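Local coordinates for YncI copper-binding domain-containing protein (PDB 3ESM) that is of unknown function but has an immunoglobulin-like fold and probably binds copper, at residues V38-R44 against K63-V69; A98-P104 against A132-L137; P50-W54 against F85-V89; T34-V38 against V69-A73. The protein carries 2 engineered substitutions. All blocks are in the same frame, centred on the assembly; numbering follows the deposited sequence. Where two conformers were deposited one is given.

Following the chain from its N terminus, strand 33-43 meets strand 66-73 twice over. Contact 4 pairs the first half of 33-43 with the last half of 66-73, and contact 1, which lies within the loop that contact 4 closes and shares Val38 and Val69 with it, carries the pairing on to the far end. Contact 3 starts inside that loop, at residues 50-54, and finishes beyond it on strand 85-93, so it crosses both and joins the two sheets through side chains. Contact 2 comes after all of these, adding strand 134-136 to strand 100-109, whose Phe103 packs on Val38 of contacts 1 and 4.

Contact 1: residues V38-R44 against K63-V69; sequences VTLPNVR and KSEAVSV
Val38 and Val69 face each other as an antiparallel hydrogen-bonded pair, with Val38 N to Val69 O at 2.8 Å and Val69 N answering to Val38 O. Leu40 N then reaches Val67 O, coming from well above the carbonyl plane. That skew marks a break in register: Asn42, with both backbone angles positive, and Val43 lie opposite the single residue Ala66, a G1 beta bulge, just after an inverse gamma turn centred on Pro41. Ala66 N to Val43 O is a sound bond of 2.8 Å, whereas the return bond, Val43 N to Ala66 O, is longer and more bent (138° at the hydrogen).

Apolar contacts lie on the side of the sheet bearing Val38, Val43, Ala66 and Val69. Leu40 CD1 drops between Ala66 CB and Val69 CG1, 4.0 Å from each, and Val43 CG2 rests 3.8 Å from Ala66 CB.

Polar side chains gather at the bulge and at the 63-65 end. One water donates to Val67 O and accepts a weak bond from Asn42 ND2. The Arg44 chain bends at chi2 and chi3 (-95° and 38°), which brings NH2 back to Lys63 O, where the modelled 2.5 Å is too short to be trusted in detail. Glu65 CG lies over one guanidinium face, towards its rim, while Glu65 OE1 is bonded to Asn61.

Strand 33-43 is flanked on its other edge by strand 100-109, with Thr39 bonded to Pro104, and strand 66-73 by strand 54-60. Ser68 OG bonds to Ser110 O of the second subunit, and strand 45-48 packs on Leu40, Ala66 and Val69.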
loop_
_atom_site.group_PDB
_atom_site.type_symbol
_atom_site.label_atom_id
_atom_site.label_comp_id
_atom_site.label_asym_id
_atom_site.label_seq_id
_atom_site.Cartn_x
_atom_site.Cartn_y
_atom_site.Cartn_z
ATOM N N VAL A 38 -6.568 -5.827 -0.875
ATOM C CA VAL A 38 -7.884 -6.187 -0.337
ATOM C C VAL A 38 -7.735 -7.339 0.612
ATOM O O VAL A 38 -7.054 -8.315 0.309
ATOM C CB VAL A 38 -8.853 -6.595 -1.454
ATOM C CG1 VAL A 38 -10.187 -7.067 -0.852
ATOM C CG2 VAL A 38 -9.083 -5.438 -2.383
ATOM N N THR A 39 -8.413 -7.243 1.760
ATOM C CA THR A 39 -8.345 -8.290 2.776
ATOM C C THR A 39 -9.389 -9.340 2.436
ATOM O O THR A 39 -10.559 -8.999 2.219
ATOM C CB THR A 39 -8.683 -7.689 4.144
ATOM O OG1 THR A 39 -7.649 -6.780 4.542
ATOM C CG2 THR A 39 -8.836 -8.778 5.175
ATOM N N LEU A 40 -8.972 -10.618 2.350
ATOM C CA LEU A 40 -9.856 -11.701 1.920
ATOM C C LEU A 40 -10.252 -12.551 3.104
ATOM O O LEU A 40 -9.541 -12.623 4.088
ATOM C CB LEU A 40 -9.198 -12.629 0.884
ATOM C CG LEU A 40 -8.748 -11.910 -0.397
ATOM C CD1 LEU A 40 -7.887 -12.858 -1.236
ATOM C CD2 LEU A 40 -9.973 -11.466 -1.188
ATOM N N PRO A 41 -11.397 -13.214 2.983
ATOM C CA PRO A 41 -11.910 -13.888 4.157
ATOM C C PRO A 41 -11.285 -15.306 4.286
ATOM O O PRO A 41 -11.989 -16.341 4.355
ATOM C CB PRO A 41 -13.424 -13.921 3.901
ATOM C CG PRO A 41 -13.574 -13.881 2.409
ATOM C CD PRO A 41 -12.390 -13.039 1.924
ATOM N N ASN A 42 -9.955 -15.341 4.293
ATOM C CA ASN A 42 -9.242 -16.575 4.570
ATOM C C ASN A 42 -9.779 -17.734 3.752
ATOM O O ASN A 42 -10.125 -18.779 4.318
ATOM C CB ASN A 42 -9.327 -16.904 6.049
ATOM C CG ASN A 42 -8.513 -15.954 6.930
ATOM O OD1 ASN A 42 -8.278 -16.235 8.118
ATOM N ND2 ASN A 42 -8.096 -14.832 6.370
ATOM N N VAL A 43 -9.802 -17.566 2.435
ATOM C CA VAL A 43 -10.371 -18.544 1.497
ATOM C C VAL A 43 -9.350 -19.576 1.058
ATOM O O VAL A 43 -8.154 -19.304 1.040
ATOM C CB VAL A 43 -10.959 -17.847 0.236
ATOM C CG1 VAL A 43 -12.160 -16.980 0.627
ATOM C CG2 VAL A 43 -9.894 -16.983 -0.443
ATOM N N ARG A 44 -9.803 -20.770 0.690
ATOM C CA ARG A 44 -8.862 -21.790 0.221
ATOM C C ARG A 44 -8.281 -21.409 -1.140
ATOM O O ARG A 44 -7.093 -21.654 -1.428
ATOM C CB ARG A 44 -9.553 -23.152 0.083
ATOM C CG ARG A 44 -10.209 -23.668 1.307
ATOM C CD ARG A 44 -9.269 -24.598 2.062
ATOM N NE ARG A 44 -7.908 -24.082 1.978
ATOM C CZ ARG A 44 -6.973 -24.256 2.905
ATOM N NH1 ARG A 44 -7.241 -24.947 4.008
ATOM N NH2 ARG A 44 -5.775 -23.728 2.721
ATOM N N LYS A 63 -2.116 -22.016 7.091
ATOM C CA LYS A 63 -3.045 -23.041 6.635
ATOM C C LYS A 63 -3.253 -22.994 5.124
ATOM O O LYS A 63 -4.109 -23.710 4.578
ATOM C CB LYS A 63 -4.393 -22.893 7.348
ATOM C CG LYS A 63 -4.297 -22.904 8.848
ATOM C CD LYS A 63 -5.671 -22.669 9.490
ATOM C CE LYS A 63 -5.584 -22.722 11.012
ATOM N NZ LYS A 63 -4.867 -21.529 11.563
ATOM N N SER A 64 -2.501 -22.126 4.444
ATOM C CA SER A 64 -2.578 -22.027 2.986
ATOM C C SER A 64 -3.843 -21.333 2.506
ATOM O O SER A 64 -4.219 -21.441 1.340
ATOM C CB SER A 64 -2.450 -23.407 2.341
ATOM O OG SER A 64 -1.184 -23.959 2.693
ATOM N N GLU A 65 -4.482 -20.612 3.414
ATOM C CA GLU A 65 -5.630 -19.805 3.024
ATOM C C GLU A 65 -5.118 -18.465 2.505
ATOM O O GLU A 65 -4.127 -17.918 3.026
ATOM C CB GLU A 65 -6.543 -19.565 4.231
ATOM C CG GLU A 65 -7.201 -20.850 4.793
ATOM C CD GLU A 65 -7.713 -20.690 6.227
ATOM O OE1 GLU A 65 -7.223 -19.813 6.985
ATOM O OE2 GLU A 65 -8.609 -21.479 6.616
ATOM N N ALA A 66 -5.815 -17.928 1.516
ATOM C CA ALA A 66 -5.519 -16.579 1.035
ATOM C C ALA A 66 -6.112 -15.547 1.997
ATOM O O ALA A 66 -7.348 -15.517 2.171
ATOM C CB ALA A 66 -6.163 -16.389 -0.341
ATOM N N VAL A 67 -5.250 -14.684 2.529
ATOM C CA VAL A 67 -5.611 -13.665 3.530
ATOM C C VAL A 67 -5.725 -12.260 2.937
ATOM O O VAL A 67 -6.373 -11.376 3.520
ATOM C CB VAL A 67 -4.640 -13.637 4.751
ATOM C CG1 VAL A 67 -4.694 -14.954 5.520
ATOM C CG2 VAL A 67 -3.222 -13.378 4.311
ATOM N N SER A 68 -5.064 -12.031 1.806
ATOM C CA SER A 68 -5.200 -10.743 1.136
ATOM C C SER A 68 -4.659 -10.849 -0.285
ATOM O O SER A 68 -4.005 -11.842 -0.639
ATOM C CB SER A 68 -4.431 -9.660 1.881
ATOM O OG SER A 68 -3.029 -9.766 1.648
ATOM N N VAL A 69 -4.977 -9.849 -1.094
ATOM C CA VAL A 69 -4.490 -9.820 -2.488
ATOM C C VAL A 69 -4.086 -8.390 -2.734
ATOM O O VAL A 69 -4.749 -7.451 -2.248
ATOM C CB VAL A 69 -5.563 -10.280 -3.498
ATOM C CG1 VAL A 69 -6.918 -9.561 -3.276
ATOM C CG2 VAL A 69 -5.067 -10.089 -4.950
HETATM O O HOH W 1 -7.372 -12.193 6.015
#

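Contact 2: residues A98-P104 against A132-L137; sequences AETVSFP and APTLTL
Leu135 and Val101 are locked together by two backbone bonds, Leu135 N to Val101 O at 2.9 Å and Val101 N to Leu135 O at 3.0 Å, so the two side chains leave the same face of the sheet. Leu135 CB lies 4.0 Å from Val101 CG1. From there CG points anti to the carbonyl carbon, beside the backbone N (chi1 -68°), and leans towards Phe103, where CG and CD1 of Leu135 both meet Phe103 CE2 at 3.8 Å. CD1 comes at the edge of the Phe103 ring, near its plane.

At the neighbouring end of the same face, Leu137 CD1 touches Val101 CG1 at 3.7 Å and also packs on Ala98 O. The opposite face is polar: Ser102 OG and Thr134 OG1 are 2.7 Å apart, and Thr134 OG1 donates to Ala132 O within its own segment. Phe103 N bonds to Pro133 O, and Leu137 N to Glu99 O closes the other end.

Phe22 meets the Phe103 ring edge-to-face, and Ala7 packs on Leu135. Strand 134-136 thus pairs antiparallel with 100-109 in the larger sheet of the immunoglobulin-like fold, Val101 and Leu135 on its apolar face, the threonines and Ser102 on the other.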
loop_
_atom_site.group_PDB
_atom_site.type_symbol
_atom_site.label_atom_id
_atom_site.label_comp_id
_atom_site.label_asym_id
_atom_site.label_seq_id
_atom_site.Cartn_x
_atom_site.Cartn_y
_atom_site.Cartn_z
ATOM N N ALA A 98 -21.949 -17.227 5.996
ATOM C CA ALA A 98 -22.446 -16.045 6.685
ATOM C C ALA A 98 -23.364 -15.303 5.721
ATOM O O ALA A 98 -23.261 -15.460 4.508
ATOM C CB ALA A 98 -21.285 -15.152 7.107
ATOM N N GLU A 99 -24.291 -14.510 6.261
ATOM C CA GLU A 99 -25.165 -13.725 5.436
ATOM C C GLU A 99 -24.400 -12.640 4.723
ATOM O O GLU A 99 -24.756 -12.259 3.632
ATOM C CB GLU A 99 -26.223 -13.025 6.303
ATOM C CG GLU A 99 -27.210 -13.971 6.976
ATOM C CD GLU A 99 -26.618 -14.779 8.125
ATOM O OE1 GLU A 99 -25.697 -14.281 8.846
ATOM O OE2 GLU A 99 -27.110 -15.929 8.309
ATOM N N THR A 100 -23.377 -12.129 5.381
ATOM C CA THR A 100 -22.646 -10.984 4.846
ATOM C C THR A 100 -21.144 -11.206 4.967
ATOM O O THR A 100 -20.684 -11.754 5.955
ATOM C CB THR A 100 -22.966 -9.725 5.645
ATOM O OG1 THR A 100 -24.386 -9.684 5.893
ATOM C CG2 THR A 100 -22.551 -8.508 4.845
ATOM N N VAL A 101 -20.384 -10.773 3.965
ATOM C CA VAL A 101 -18.907 -10.769 4.096
ATOM C C VAL A 101 -18.337 -9.427 3.624
ATOM O O VAL A 101 -18.818 -8.880 2.635
ATOM C CB VAL A 101 -18.267 -11.928 3.299
ATOM C CG1 VAL A 101 -18.660 -11.882 1.826
ATOM C CG2 VAL A 101 -16.705 -11.984 3.505
ATOM N N SER A 102 -17.346 -8.900 4.336
ATOM C CA SER A 102 -16.750 -7.615 3.943
ATOM C C SER A 102 -15.318 -7.853 3.494
ATOM O O SER A 102 -14.688 -8.824 3.916
ATOM C CB SER A 102 -16.820 -6.570 5.054
ATOM O OG SER A 102 -18.226 -6.261 5.261
ATOM N N PHE A 103 -14.821 -6.900 2.702
ATOM C CA PHE A 103 -13.462 -6.960 2.153
ATOM C C PHE A 103 -12.762 -5.635 2.407
ATOM O O PHE A 103 -12.656 -4.819 1.519
ATOM C CB PHE A 103 -13.490 -7.251 0.655
ATOM C CG PHE A 103 -14.224 -8.498 0.283
ATOM C CD1 PHE A 103 -13.565 -9.719 0.193
ATOM C CD2 PHE A 103 -15.581 -8.449 0.004
ATOM C CE1 PHE A 103 -14.252 -10.893 -0.178
ATOM C CE2 PHE A 103 -16.289 -9.615 -0.371
ATOM C CZ PHE A 103 -15.619 -10.842 -0.453
ATOM N N PRO A 104 -12.261 -5.444 3.617
ATOM C CA PRO A 104 -11.555 -4.191 3.956
ATOM C C PRO A 104 -10.452 -3.972 2.902
ATOM O O PRO A 104 -9.803 -4.947 2.501
ATOM C CB PRO A 104 -10.968 -4.484 5.333
ATOM C CG PRO A 104 -11.919 -5.494 5.936
ATOM C CD PRO A 104 -12.444 -6.339 4.783
ATOM N N ALA A 132 -15.948 -0.501 4.127
ATOM C CA ALA A 132 -15.439 -1.705 3.449
ATOM C C ALA A 132 -16.456 -2.222 2.451
ATOM O O ALA A 132 -17.654 -2.332 2.779
ATOM C CB ALA A 132 -15.142 -2.793 4.485
ATOM N N PRO A 133 -16.010 -2.569 1.226
ATOM C CA PRO A 133 -16.894 -3.193 0.259
ATOM C C PRO A 133 -17.479 -4.492 0.831
ATOM O O PRO A 133 -16.757 -5.266 1.466
ATOM C CB PRO A 133 -15.985 -3.513 -0.925
ATOM C CG PRO A 133 -14.657 -3.053 -0.589
ATOM C CD PRO A 133 -14.617 -2.430 0.745
ATOM N N THR A 134 -18.758 -4.727 0.594
ATOM C CA THR A 134 -19.436 -5.832 1.273
ATOM C C THR A 134 -20.312 -6.584 0.295
ATOM O O THR A 134 -20.832 -5.984 -0.670
ATOM C CB THR A 134 -20.240 -5.271 2.515
ATOM O OG1 THR A 134 -19.330 -4.661 3.446
ATOM C CG2 THR A 134 -20.993 -6.381 3.232
ATOM N N LEU A 135 -20.438 -7.900 0.486
ATOM C CA LEU A 135 -21.367 -8.711 -0.315
ATOM C C LEU A 135 -22.400 -9.380 0.570
ATOM O O LEU A 135 -22.088 -9.773 1.676
ATOM C CB LEU A 135 -20.648 -9.842 -1.042
ATOM C CG LEU A 135 -19.679 -9.528 -2.177
ATOM C CD1 LEU A 135 -19.034 -10.847 -2.617
ATOM C CD2 LEU A 135 -20.434 -8.882 -3.314
ATOM N N THR A 136 -23.616 -9.510 0.043
ATOM C CA THR A 136 -24.650 -10.367 0.637
ATOM C C THR A 136 -24.554 -11.715 0.004
ATOM O O THR A 136 -24.431 -11.817 -1.213
ATOM C CB THR A 136 -26.041 -9.824 0.328
ATOM O OG1 THR A 136 -26.268 -8.716 1.190
ATOM C CG2 THR A 136 -27.112 -10.913 0.544
ATOM N N LEU A 137 -24.625 -12.758 0.818
ATOM C CA LEU A 137 -24.441 -14.096 0.305
ATOM C C LEU A 137 -25.728 -14.881 0.375
ATOM O O LEU A 137 -26.321 -14.992 1.449
ATOM C CB LEU A 137 -23.358 -14.808 1.094
ATOM C CG LEU A 137 -22.030 -14.064 1.014
ATOM C CD1 LEU A 137 -21.040 -14.755 1.955
ATOM C CD2 LEU A 137 -21.503 -14.011 -0.410
#

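Contact 3: residues P50-W54 against F85-V89; sequences PMPGW and FQRFV. Engineered in segment 50-54: Met51 (natural residue Leu).
A type II beta turn, running from Met51 to Trp54 and closed by Trp54 N to Met51 O, leads into strand 54-60 and lays two side chains against strand 85-93, which belongs to the other sheet of the immunoglobulin-like sandwich. No hydrogen bond passes between the segments; what holds them is a Met-aromatic contact beside an edge-to-face aromatic pair. Gly53, third in the turn, has the positive phi expected there.

Phe88 sends its edge at the face of Trp54. The six-membered ring of Trp54 and the Phe88 ring have centroids 5.2 Å apart and planes at 86°, a T-shaped arrangement in which Phe88 CE1 comes to 3.7 Å from Trp54 CZ3. Phe88 also meets the ring of Trp71 on strand 66-73, and Trp54 packs on Trp71 and Ala73, so the pair belongs to a larger aromatic cluster between the sheets.

In one of its two modelled conformers, the engineered Met51 reaches into this cluster with an extended chain. CG is anti to the backbone N (chi1 -171°) and the later torsions are also near 180°, which carries the methyl to the strand. SD is 4.8 Å from the Phe88 centroid, obliquely placed, and CE lies 3.4 Å from Phe88 CE1 while also resting over a Trp54 face.

Gln86 meets the methyl from the other direction. Its amide is held by a bond within its own segment, Gln86 NE2 to Arg87 O, 2.9 Å and almost straight at 176°, with that oxygen in the amide plane; this leaves NE2 3.3 Å from Met51 CE in that conformer.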
loop_
_atom_site.group_PDB
_atom_site.type_symbol
_atom_site.label_atom_id
_atom_site.label_comp_id
_atom_site.label_asym_id
_atom_site.label_seq_id
_atom_site.Cartn_x
_atom_site.Cartn_y
_atom_site.Cartn_z
ATOM N N PRO A 50 -5.124 -11.865 -15.332
ATOM C CA PRO A 50 -4.030 -11.091 -15.889
ATOM C C PRO A 50 -4.534 -9.689 -16.150
ATOM O O PRO A 50 -5.641 -9.506 -16.653
ATOM C CB PRO A 50 -3.720 -11.825 -17.196
ATOM C CG PRO A 50 -4.234 -13.222 -16.958
ATOM C CD PRO A 50 -5.484 -13.012 -16.182
ATOM N N MET A 51 -3.738 -8.713 -15.742
ATOM C CA MET A 51 -4.087 -7.305 -15.836
ATOM C C MET A 51 -2.842 -6.616 -16.406
ATOM O O MET A 51 -1.916 -6.339 -15.636
ATOM C CB MET A 51 -4.364 -6.831 -14.389
ATOM C CG MET A 51 -4.948 -5.454 -14.189
ATOM S SD MET A 51 -5.501 -5.181 -12.451
ATOM C CE MET A 51 -5.963 -3.474 -12.574
ATOM N N PRO A 52 -2.790 -6.354 -17.729
ATOM C CA PRO A 52 -1.583 -5.754 -18.274
ATOM C C PRO A 52 -1.195 -4.492 -17.515
ATOM O O PRO A 52 -2.065 -3.636 -17.221
ATOM C CB PRO A 52 -1.967 -5.441 -19.737
ATOM C CG PRO A 52 -2.983 -6.506 -20.036
ATOM C CD PRO A 52 -3.821 -6.551 -18.770
ATOM N N GLY A 53 0.087 -4.394 -17.201
ATOM C CA GLY A 53 0.602 -3.222 -16.508
ATOM C C GLY A 53 0.496 -3.293 -15.003
ATOM O O GLY A 53 0.914 -2.358 -14.328
ATOM N N TRP A 54 -0.065 -4.378 -14.471
ATOM C CA TRP A 54 -0.180 -4.535 -12.993
ATOM C C TRP A 54 0.361 -5.893 -12.584
ATOM O O TRP A 54 0.267 -6.874 -13.365
ATOM C CB TRP A 54 -1.652 -4.483 -12.566
ATOM C CG TRP A 54 -2.303 -3.167 -12.856
ATOM C CD1 TRP A 54 -2.725 -2.691 -14.089
ATOM C CD2 TRP A 54 -2.586 -2.135 -11.912
ATOM N NE1 TRP A 54 -3.277 -1.422 -13.939
ATOM C CE2 TRP A 54 -3.223 -1.068 -12.619
ATOM C CE3 TRP A 54 -2.431 -2.032 -10.539
ATOM C CZ2 TRP A 54 -3.610 0.132 -11.990
ATOM C CZ3 TRP A 54 -2.862 -0.820 -9.896
ATOM C CH2 TRP A 54 -3.446 0.227 -10.633
ATOM N N PHE A 85 -12.135 5.077 -13.013
ATOM C CA PHE A 85 -12.365 3.913 -12.167
ATOM C C PHE A 85 -11.528 2.784 -12.728
ATOM O O PHE A 85 -11.195 2.773 -13.911
ATOM C CB PHE A 85 -13.849 3.513 -12.236
ATOM C CG PHE A 85 -14.784 4.525 -11.614
ATOM C CD1 PHE A 85 -15.371 4.275 -10.389
ATOM C CD2 PHE A 85 -15.065 5.720 -12.258
ATOM C CE1 PHE A 85 -16.219 5.205 -9.811
ATOM C CE2 PHE A 85 -15.911 6.649 -11.691
ATOM C CZ PHE A 85 -16.493 6.392 -10.467
ATOM N N GLN A 86 -11.190 1.806 -11.902
ATOM C CA GLN A 86 -10.521 0.616 -12.416
ATOM C C GLN A 86 -11.116 -0.600 -11.734
ATOM O O GLN A 86 -11.386 -0.540 -10.532
ATOM C CB GLN A 86 -9.023 0.677 -12.089
ATOM C CG GLN A 86 -8.299 -0.634 -12.332
ATOM C CD GLN A 86 -8.126 -0.894 -13.792
ATOM O OE1 GLN A 86 -7.668 -0.010 -14.536
ATOM N NE2 GLN A 86 -8.493 -2.093 -14.236
ATOM N N ARG A 87 -11.297 -1.690 -12.485
ATOM C CA ARG A 87 -11.730 -2.962 -11.910
ATOM C C ARG A 87 -10.544 -3.864 -11.558
ATOM O O ARG A 87 -9.565 -3.960 -12.309
ATOM C CB ARG A 87 -12.667 -3.708 -12.864
ATOM C CG ARG A 87 -13.994 -3.034 -13.142
ATOM C CD ARG A 87 -14.738 -3.845 -14.221
ATOM N NE ARG A 87 -13.819 -4.188 -15.313
ATOM C CZ ARG A 87 -13.359 -5.417 -15.567
ATOM N NH1 ARG A 87 -13.745 -6.454 -14.825
ATOM N NH2 ARG A 87 -12.514 -5.619 -16.581
ATOM N N PHE A 88 -10.626 -4.493 -10.398
ATOM C CA PHE A 88 -9.605 -5.423 -9.941
ATOM C C PHE A 88 -10.395 -6.692 -9.654
ATOM O O PHE A 88 -11.341 -6.671 -8.843
ATOM C CB PHE A 88 -8.977 -4.895 -8.653
ATOM C CG PHE A 88 -8.190 -3.636 -8.839
ATOM C CD1 PHE A 88 -6.842 -3.692 -9.166
ATOM C CD2 PHE A 88 -8.799 -2.394 -8.676
ATOM C CE1 PHE A 88 -6.107 -2.525 -9.337
ATOM C CE2 PHE A 88 -8.063 -1.227 -8.848
ATOM C CZ PHE A 88 -6.729 -1.305 -9.179
ATOM N N VAL A 89 -9.978 -7.802 -10.253
ATOM C CA VAL A 89 -10.828 -8.998 -10.248
ATOM C C VAL A 89 -10.117 -10.193 -9.619
ATOM O O VAL A 89 -8.949 -10.509 -9.928
ATOM C CB VAL A 89 -11.240 -9.395 -11.681
ATOM C CG1 VAL A 89 -12.031 -10.685 -11.640
ATOM C CG2 VAL A 89 -12.007 -8.266 -12.348
#

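Contact 4: residues T34-V38 against V69-A73; sequences TAMTV and VTWTA. Engineered in segment 34-38: Met36 (natural residue Leu).
Met36, an engineered residue, and Trp71 sit opposite each other on the face that looks into the sandwich, tied by backbone bonds both ways, Met36 N to Trp71 O and Trp71 N to Met36 O, each 2.9 Å. The indole is the big bump: it slants across towards Val38, and its rim fills the groove between Val38 CG2, 4.0 Å from Trp71 CZ3, and Met36 O, 3.6 Å from Trp71 CE3, with Val69 CG2 over one face as the third wall. Met36 rises from the same face as the tryptophan, CG 4.3 Å from Trp71 CE3, but its bend at chi2 (73°) turns the thioether end away.

On the other face the relief is low. Thr37 OG1 and Thr70 OG1 share a hydrogen bond of 2.8 Å, and Ala35 CB settles on Trp71 O at 3.4 Å. Ala73 N to Thr34 O, 2.8 Å, closes the end.

Strand 100-109 borders strand 33-43, with Thr34 and Ala35 both opposite Thr108 in a classic beta bulge, and strand 54-60 borders strand 66-73. Across the sandwich, Val24 packs on Met36, Phe22 on Val38 and Phe88 on Trp71; Thr72 packs on Thr72 of the second subunit.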
loop_
_atom_site.group_PDB
_atom_site.type_symbol
_atom_site.label_atom_id
_atom_site.label_comp_id
_atom_site.label_asym_id
_atom_site.label_seq_id
_atom_site.Cartn_x
_atom_site.Cartn_y
_atom_site.Cartn_z
ATOM N N THR A 34 -2.267 3.744 -7.581
ATOM C CA THR A 34 -1.109 2.906 -7.987
ATOM C C THR A 34 -1.029 1.531 -7.341
ATOM O O THR A 34 -0.272 0.661 -7.804
ATOM C CB THR A 34 0.220 3.620 -7.734
ATOM O OG1 THR A 34 0.343 3.913 -6.328
ATOM C CG2 THR A 34 0.266 4.911 -8.573
ATOM N N ALA A 35 -1.846 1.295 -6.322
ATOM C CA ALA A 35 -1.935 -0.074 -5.768
ATOM C C ALA A 35 -3.250 -0.223 -5.024
ATOM O O ALA A 35 -3.848 0.764 -4.562
ATOM C CB ALA A 35 -0.800 -0.337 -4.825
ATOM N N MET A 36 -3.678 -1.460 -4.909
ATOM C CA MET A 36 -4.879 -1.770 -4.133
ATOM C C MET A 36 -4.615 -3.046 -3.371
ATOM O O MET A 36 -4.234 -4.046 -3.985
ATOM C CB MET A 36 -6.052 -1.978 -5.096
ATOM C CG MET A 36 -7.351 -2.424 -4.447
ATOM S SD MET A 36 -8.170 -1.076 -3.517
ATOM C CE MET A 36 -7.632 0.283 -4.441
ATOM N N THR A 37 -4.874 -3.039 -2.060
ATOM C CA THR A 37 -4.733 -4.255 -1.278
ATOM C C THR A 37 -6.103 -4.597 -0.717
ATOM O O THR A 37 -6.728 -3.729 -0.139
ATOM C CB THR A 37 -3.706 -4.054 -0.131
ATOM O OG1 THR A 37 -2.371 -4.084 -0.716
ATOM C CG2 THR A 37 -3.798 -5.188 0.865
ATOM N N VAL A 38 -6.568 -5.827 -0.875
ATOM C CA VAL A 38 -7.884 -6.187 -0.337
ATOM C C VAL A 38 -7.735 -7.339 0.612
ATOM O O VAL A 38 -7.054 -8.315 0.309
ATOM C CB VAL A 38 -8.853 -6.595 -1.454
ATOM C CG1 VAL A 38 -10.187 -7.067 -0.852
ATOM C CG2 VAL A 38 -9.083 -5.438 -2.383
ATOM N N VAL A 69 -4.977 -9.849 -1.094
ATOM C CA VAL A 69 -4.490 -9.820 -2.488
ATOM C C VAL A 69 -4.086 -8.390 -2.734
ATOM O O VAL A 69 -4.749 -7.451 -2.248
ATOM C CB VAL A 69 -5.563 -10.280 -3.498
ATOM C CG1 VAL A 69 -6.918 -9.561 -3.276
ATOM C CG2 VAL A 69 -5.067 -10.089 -4.950
ATOM N N THR A 70 -2.978 -8.202 -3.456
ATOM C CA THR A 70 -2.528 -6.833 -3.729
ATOM C C THR A 70 -2.222 -6.697 -5.201
ATOM O O THR A 70 -1.545 -7.576 -5.779
ATOM C CB THR A 70 -1.247 -6.471 -2.961
ATOM O OG1 THR A 70 -1.462 -6.544 -1.553
ATOM C CG2 THR A 70 -0.768 -5.050 -3.351
ATOM N N TRP A 71 -2.752 -5.656 -5.837
ATOM C CA TRP A 71 -2.382 -5.334 -7.236
ATOM C C TRP A 71 -1.542 -4.074 -7.204
ATOM O O TRP A 71 -1.869 -3.128 -6.474
ATOM C CB TRP A 71 -3.632 -5.036 -8.060
ATOM C CG TRP A 71 -4.528 -6.180 -8.296
ATOM C CD1 TRP A 71 -4.505 -7.015 -9.384
ATOM C CD2 TRP A 71 -5.636 -6.596 -7.482
ATOM N NE1 TRP A 71 -5.525 -7.937 -9.282
ATOM C CE2 TRP A 71 -6.231 -7.710 -8.127
ATOM C CE3 TRP A 71 -6.165 -6.144 -6.263
ATOM C CZ2 TRP A 71 -7.374 -8.351 -7.626
ATOM C CZ3 TRP A 71 -7.290 -6.785 -5.747
ATOM C CH2 TRP A 71 -7.873 -7.891 -6.418
ATOM N N THR A 72 -0.479 -4.029 -8.002
ATOM C CA THR A 72 0.454 -2.903 -7.962
ATOM C C THR A 72 0.764 -2.526 -9.380
ATOM O O THR A 72 1.078 -3.402 -10.192
ATOM C CB THR A 72 1.779 -3.291 -7.297
ATOM O OG1 THR A 72 1.517 -3.793 -5.974
ATOM C CG2 THR A 72 2.690 -2.041 -7.202
ATOM N N ALA A 73 0.685 -1.226 -9.677
ATOM C CA ALA A 73 0.973 -0.749 -11.038
ATOM C C ALA A 73 2.468 -0.885 -11.328
ATOM O O ALA A 73 3.303 -0.487 -10.506
ATOM C CB ALA A 73 0.526 0.719 -11.130
#